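Local coordinates for protein Esterase/lipase (Uncultured bacterium, PDB 3K6K) that probably hydrolyses carboxylic ester bonds, as an alpha/beta-hydrolase esterase related to hormone-sensitive lipase, at residues F187-L192 against L229-Y234. Numbering follows the deposited sequence.
Sequences FVDLTL and LISPVY
Asp-189 and Ser-231 bring the two loops nearest, CA to CA 4.6 Å, where the type I turn from Asp-189 to Leu-192 meets the bend leading into the 3-10 turn 232-234. Val-233 N, in that turn, gives a weak bond to Val-188 O (3.4 Å), and Leu-190 N donates to Ser-231 OG at 2.8 Å, bent to 147° at the hydrogen. The same OG is also tied to the backbone O of Arg-225, so this hydroxyl ties the 187-192 loop to two points of the other loop. Asp-189 carries CG anti to its own N (chi1 -169°), which sends the carboxylate across to the hydroxyl end of Tyr-234, its plane turned 77° from the ring. OD1 takes a weak hydrogen bond from Tyr-234 OH (2.8 Å) and a salt bridge from Arg-194. OD2 lies in the ring plane at the edge, 3.1 Å from Tyr-234 CE2, while Thr-191 OG1 (2.7 Å) and Thr-191 N (3.0 Å) both reach it from one face of the carboxylate, above its plane. Replacing Asp-189 with an alanine would probably leave Arg-194 without this counter-charge, Thr-191 N and OG1 without their acceptor, and the Tyr-234 hydroxyl freer to shift. Apolar contacts complete the interface: Val-188 CG2 meets Val-233 CG2 at 3.8 Å and its CG1 faces Pro-232 CD, while the Leu-190 and Ile-230 side chains cross at about a right angle, CD2 of the former touching CG2 of the latter. Asp-256 accepts from the backbone N of both Val-188 and Asp-189, and Pro-232 rests on helix 158-172. The bond from Thr-191 N to Asp-189 OD2 makes an Asx turn within the loop that follows strand 180-184 of the alpha/beta-hydrolase sheet, joined here to the loop preceding the neighbouring parallel strand 243-248.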
ATOM      1  N   PHE A 187      15.115  -2.385  -0.379  1.00 17.77           N
ATOM      2  CA  PHE A 187      16.110  -1.420  -0.924  1.00 17.43           C
ATOM      3  C   PHE A 187      16.121  -1.650  -2.423  1.00 17.64           C
ATOM      4  O   PHE A 187      16.633  -2.660  -2.892  1.00 17.15           O
ATOM      5  CB  PHE A 187      17.486  -1.704  -0.311  1.00 17.63           C
ATOM      6  CG  PHE A 187      18.586  -0.711  -0.709  1.00 17.78           C
ATOM      7  CD1 PHE A 187      19.913  -1.071  -0.587  1.00 18.37           C
ATOM      8  CD2 PHE A 187      18.281   0.594  -1.138  1.00 19.05           C
ATOM      9  CE1 PHE A 187      20.909  -0.208  -0.918  1.00 19.87           C
ATOM     10  CE2 PHE A 187      19.266   1.476  -1.431  1.00 17.38           C
ATOM     11  CZ  PHE A 187      20.599   1.086  -1.313  1.00 19.27           C
ATOM     12  N   VAL A 188      15.505  -0.746  -3.180  1.00 17.39           N
ATOM     13  CA  VAL A 188      15.249  -1.039  -4.559  1.00 17.55           C
ATOM     14  C   VAL A 188      15.615   0.079  -5.497  1.00 18.00           C
ATOM     15  O   VAL A 188      15.364  -0.026  -6.700  1.00 18.85           O
ATOM     16  CB  VAL A 188      13.786  -1.458  -4.800  1.00 17.90           C
ATOM     17  CG1 VAL A 188      13.609  -2.890  -4.418  1.00 17.41           C
ATOM     18  CG2 VAL A 188      12.810  -0.540  -4.065  1.00 15.70           C
ATOM     19  N   ASP A 189      16.197   1.146  -4.967  1.00 17.84           N
ATOM     20  CA  ASP A 189      16.680   2.222  -5.823  1.00 16.86           C
ATOM     21  C   ASP A 189      18.049   2.699  -5.380  1.00 18.24           C
ATOM     22  O   ASP A 189      18.131   3.632  -4.598  1.00 18.59           O
ATOM     23  CB  ASP A 189      15.741   3.400  -5.778  1.00 16.06           C
ATOM     24  CG  ASP A 189      16.053   4.437  -6.856  1.00 16.34           C
ATOM     25  OD1 ASP A 189      15.231   5.336  -7.084  1.00 16.15           O
ATOM     26  OD2 ASP A 189      17.129   4.357  -7.482  1.00 13.16           O
ATOM     27  N   LEU A 190      19.122   2.075  -5.885  1.00 18.33           N
ATOM     28  CA  LEU A 190      20.488   2.467  -5.510  1.00 18.52           C
ATOM     29  C   LEU A 190      20.929   3.820  -6.010  1.00 18.59           C
ATOM     30  O   LEU A 190      22.066   4.251  -5.731  1.00 20.46           O
ATOM     31  CB  LEU A 190      21.501   1.406  -5.886  1.00 17.64           C
ATOM     32  CG  LEU A 190      21.523   0.409  -4.719  1.00 18.31           C
ATOM     33  CD1 LEU A 190      20.173  -0.343  -4.600  1.00 11.10           C
ATOM     34  CD2 LEU A 190      22.683  -0.578  -4.922  1.00 19.41           C
ATOM     35  N   THR A 191      20.035   4.532  -6.692  1.00 18.31           N
ATOM     36  CA  THR A 191      20.287   5.954  -6.946  1.00 16.58           C
ATOM     37  C   THR A 191      20.079   6.846  -5.747  1.00 17.54           C
ATOM     38  O   THR A 191      20.586   7.955  -5.731  1.00 18.72           O
ATOM     39  CB  THR A 191      19.504   6.555  -8.161  1.00 15.90           C
ATOM     40  OG1 THR A 191      18.163   6.856  -7.778  1.00 14.95           O
ATOM     41  CG2 THR A 191      19.503   5.635  -9.401  1.00 10.57           C
ATOM     42  N   LEU A 192      19.280   6.428  -4.763  1.00 19.58           N
ATOM     43  CA  LEU A 192      19.096   7.217  -3.532  1.00 20.12           C
ATOM     44  C   LEU A 192      18.774   8.711  -3.734  1.00 22.43           C
ATOM     45  O   LEU A 192      19.554   9.557  -3.305  1.00 23.62           O
ATOM     46  CB  LEU A 192      20.333   7.084  -2.620  1.00 20.05           C
ATOM     47  CG  LEU A 192      20.859   5.654  -2.290  1.00 18.90           C
ATOM     48  CD1 LEU A 192      22.262   5.718  -1.772  1.00 17.40           C
ATOM     49  CD2 LEU A 192      20.014   4.975  -1.234  1.00 19.17           C
ATOM     50  N   LEU A 229      18.215  -5.058 -12.684  1.00 23.19           N
ATOM     51  CA  LEU A 229      18.514  -6.140 -11.710  1.00 21.96           C
ATOM     52  C   LEU A 229      19.239  -5.665 -10.447  1.00 21.14           C
ATOM     53  O   LEU A 229      19.391  -6.421  -9.473  1.00 21.11           O
ATOM     54  CB  LEU A 229      19.342  -7.248 -12.380  1.00 21.82           C
ATOM     55  CG  LEU A 229      18.586  -8.414 -13.004  1.00 22.98           C
ATOM     56  CD1 LEU A 229      17.348  -7.944 -13.725  1.00 19.77           C
ATOM     57  CD2 LEU A 229      19.520  -9.092 -13.958  1.00 24.34           C
ATOM     58  N   ILE A 230      19.676  -4.412 -10.472  1.00 20.45           N
ATOM     59  CA  ILE A 230      20.237  -3.725  -9.318  1.00 19.87           C
ATOM     60  C   ILE A 230      19.145  -2.869  -8.615  1.00 19.27           C
ATOM     61  O   ILE A 230      18.911  -2.979  -7.413  1.00 18.56           O
ATOM     62  CB  ILE A 230      21.433  -2.797  -9.786  1.00 20.48           C
ATOM     63  CG1 ILE A 230      22.566  -3.612 -10.411  1.00 20.29           C
ATOM     64  CG2 ILE A 230      22.005  -1.939  -8.639  1.00 19.68           C
ATOM     65  CD1 ILE A 230      23.784  -2.770 -10.785  1.00 21.21           C
ATOM     66  N   SER A 231      18.529  -1.971  -9.373  1.00 19.34           N
ATOM     67  CA  SER A 231      17.443  -1.095  -8.897  1.00 18.72           C
ATOM     68  C   SER A 231      16.077  -1.429  -9.571  1.00 18.80           C
ATOM     69  O   SER A 231      15.610  -0.724 -10.523  1.00 17.63           O
ATOM     70  CB  SER A 231      17.802   0.377  -9.067  1.00 18.99           C
ATOM     71  OG  SER A 231      19.011   0.733  -8.372  1.00 18.83           O
ATOM     72  N   PRO A 232      15.403  -2.480  -9.058  1.00 18.34           N
ATOM     73  CA  PRO A 232      14.213  -2.994  -9.732  1.00 18.41           C
ATOM     74  C   PRO A 232      13.134  -1.934  -9.948  1.00 19.94           C
ATOM     75  O   PRO A 232      12.276  -2.071 -10.811  1.00 21.01           O
ATOM     76  CB  PRO A 232      13.782  -4.127  -8.784  1.00 19.07           C
ATOM     77  CG  PRO A 232      15.077  -4.631  -8.200  1.00 16.22           C
ATOM     78  CD  PRO A 232      15.728  -3.309  -7.873  1.00 17.87           C
ATOM     79  N   VAL A 233      13.196  -0.847  -9.199  1.00 20.27           N
ATOM     80  CA  VAL A 233      12.352   0.286  -9.481  1.00 21.51           C
ATOM     81  C   VAL A 233      12.378   0.708 -10.994  1.00 22.00           C
ATOM     82  O   VAL A 233      11.373   1.150 -11.548  1.00 22.03           O
ATOM     83  CB  VAL A 233      12.663   1.405  -8.465  1.00 21.08           C
ATOM     84  CG1 VAL A 233      12.467   2.716  -9.020  1.00 22.48           C
ATOM     85  CG2 VAL A 233      11.801   1.228  -7.216  1.00 20.81           C
ATOM     86  N   TYR A 234      13.508   0.524 -11.655  1.00 22.21           N
ATOM     87  CA  TYR A 234      13.640   0.892 -13.062  1.00 22.45           C
ATOM     88  C   TYR A 234      13.317  -0.275 -13.991  1.00 22.19           C
ATOM     89  O   TYR A 234      13.474  -0.138 -15.167  1.00 23.80           O
ATOM     90  CB  TYR A 234      15.044   1.508 -13.326  1.00 22.73           C
ATOM     91  CG  TYR A 234      15.226   2.729 -12.426  1.00 25.60           C
ATOM     92  CD1 TYR A 234      14.601   3.947 -12.735  1.00 27.69           C
ATOM     93  CD2 TYR A 234      15.921   2.638 -11.221  1.00 24.13           C
ATOM     94  CE1 TYR A 234      14.700   5.032 -11.872  1.00 29.39           C
ATOM     95  CE2 TYR A 234      16.027   3.719 -10.360  1.00 25.41           C
ATOM     96  CZ  TYR A 234      15.419   4.908 -10.677  1.00 28.36           C
ATOM     97  OH  TYR A 234      15.518   5.989  -9.810  1.00 28.18           O
TER